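Local coordinates for NF-kappa-B inhibitor beta (Mus musculus, PDB 1OY3), which inhibits NF-kappa-B by binding it and trapping it in the cytoplasm, at residues C[160-163]-C[164-168]. Residues are numbered along the deposited sequence; the frame is centred on the assembly and turned at random.
Sequences TPLH and VAVIH
Ala165 and Val166 donate their backbone N-H groups to the carbonyls of Pro161 and Leu162, joining the two segments into the short helix 161-167, the first of the ANK 4 repeat. Ala165 N lies 2.9 Å from Pro161 O and Val166 N 2.8 Å from Leu162 O; the bond from Val164 N to Thr160 O, at 3.3 Å, is weak. Thr160 is the N-cap and opens the TPLH signature of ankyrin repeats. Its own N-H makes a nearly straight bond to ND1 of His163 (3.0 Å, 171° at the hydrogen), with Thr160 N coming from somewhat out of the ring plane, and its OG1 sits over one face of that imidazole, near the rim. A chi1 of -70° sets the His163 ring beside its own backbone N and swings it back toward the cap, while NE2 bonds to Lys186 O. On another side, Leu162 CD1 meets Val166 CG2 at 4.2 Å, and both side chains also reach helix 195-201. Past the last turn, His168 ND1 bonds to Val164 O (2.9 Å), which also accepts from His168 N. With both ring nitrogens engaged, His163 is fixed in rotation; accepting at ND1 and donating from NE2 is consistent with a neutral ring that ties the helix start to the loop leading into the next repeat.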
loop_
_atom_site.group_PDB
_atom_site.type_symbol
_atom_site.label_atom_id
_atom_site.label_comp_id
_atom_site.label_asym_id
_atom_site.label_seq_id
_atom_site.Cartn_x
_atom_site.Cartn_y
_atom_site.Cartn_z
ATOM N N THR C 160 -7.522 -2.487 -2.247
ATOM C CA THR C 160 -8.818 -1.831 -2.296
ATOM C C THR C 160 -9.044 -1.481 -0.830
ATOM O O THR C 160 -8.279 -1.915 0.030
ATOM C CB THR C 160 -9.917 -2.789 -2.727
ATOM O OG1 THR C 160 -10.055 -3.812 -1.735
ATOM C CG2 THR C 160 -9.574 -3.423 -4.071
ATOM N N PRO C 161 -10.092 -0.699 -0.515
ATOM C CA PRO C 161 -10.327 -0.349 0.889
ATOM C C PRO C 161 -10.441 -1.546 1.839
ATOM O O PRO C 161 -9.914 -1.505 2.962
ATOM C CB PRO C 161 -11.617 0.469 0.825
ATOM C CG PRO C 161 -11.475 1.180 -0.486
ATOM C CD PRO C 161 -10.995 0.058 -1.401
ATOM N N LEU C 162 -11.109 -2.614 1.400
ATOM C CA LEU C 162 -11.273 -3.786 2.272
ATOM C C LEU C 162 -9.921 -4.372 2.688
ATOM O O LEU C 162 -9.707 -4.699 3.869
ATOM C CB LEU C 162 -12.122 -4.862 1.591
ATOM C CG LEU C 162 -12.410 -6.085 2.482
ATOM C CD1 LEU C 162 -13.154 -5.659 3.747
ATOM C CD2 LEU C 162 -13.233 -7.106 1.698
ATOM N N HIS C 163 -9.027 -4.518 1.711
ATOM C CA HIS C 163 -7.683 -5.025 1.972
ATOM C C HIS C 163 -7.058 -4.216 3.091
ATOM O O HIS C 163 -6.494 -4.765 4.035
ATOM C CB HIS C 163 -6.806 -4.879 0.731
ATOM C CG HIS C 163 -7.172 -5.798 -0.381
ATOM N ND1 HIS C 163 -7.104 -5.420 -1.707
ATOM C CD2 HIS C 163 -7.586 -7.086 -0.374
ATOM C CE1 HIS C 163 -7.464 -6.440 -2.466
ATOM N NE2 HIS C 163 -7.760 -7.462 -1.683
ATOM N N VAL C 164 -7.156 -2.897 2.975
ATOM C CA VAL C 164 -6.599 -2.006 3.984
ATOM C C VAL C 164 -7.271 -2.249 5.339
ATOM O O VAL C 164 -6.591 -2.420 6.344
ATOM C CB VAL C 164 -6.764 -0.516 3.562
ATOM C CG1 VAL C 164 -6.024 0.405 4.535
ATOM C CG2 VAL C 164 -6.209 -0.324 2.153
ATOM N N ALA C 165 -8.604 -2.293 5.370
ATOM C CA ALA C 165 -9.297 -2.513 6.640
ATOM C C ALA C 165 -8.861 -3.825 7.306
ATOM O O ALA C 165 -8.697 -3.885 8.522
ATOM C CB ALA C 165 -10.807 -2.490 6.430
ATOM N N VAL C 166 -8.655 -4.870 6.511
ATOM C CA VAL C 166 -8.225 -6.154 7.060
ATOM C C VAL C 166 -6.752 -6.066 7.485
ATOM O O VAL C 166 -6.394 -6.487 8.586
ATOM C CB VAL C 166 -8.382 -7.303 6.033
ATOM C CG1 VAL C 166 -7.922 -8.624 6.663
ATOM C CG2 VAL C 166 -9.841 -7.415 5.574
ATOM N N ILE C 167 -5.900 -5.520 6.617
ATOM C CA ILE C 167 -4.482 -5.385 6.954
ATOM C C ILE C 167 -4.363 -4.722 8.322
ATOM O O ILE C 167 -3.512 -5.085 9.131
ATOM C CB ILE C 167 -3.708 -4.506 5.938
ATOM C CG1 ILE C 167 -3.761 -5.123 4.539
ATOM C CG2 ILE C 167 -2.261 -4.337 6.397
ATOM C CD1 ILE C 167 -3.356 -6.556 4.485
ATOM N N HIS C 168 -5.228 -3.745 8.578
ATOM C CA HIS C 168 -5.208 -3.048 9.851
ATOM C C HIS C 168 -6.088 -3.684 10.911
ATOM O O HIS C 168 -6.409 -3.040 11.900
ATOM C CB HIS C 168 -5.617 -1.581 9.686
ATOM C CG HIS C 168 -4.628 -0.754 8.925
ATOM N ND1 HIS C 168 -4.355 -0.960 7.588
ATOM C CD2 HIS C 168 -3.854 0.290 9.310
ATOM C CE1 HIS C 168 -3.458 -0.077 7.183
ATOM N NE2 HIS C 168 -3.136 0.691 8.208
#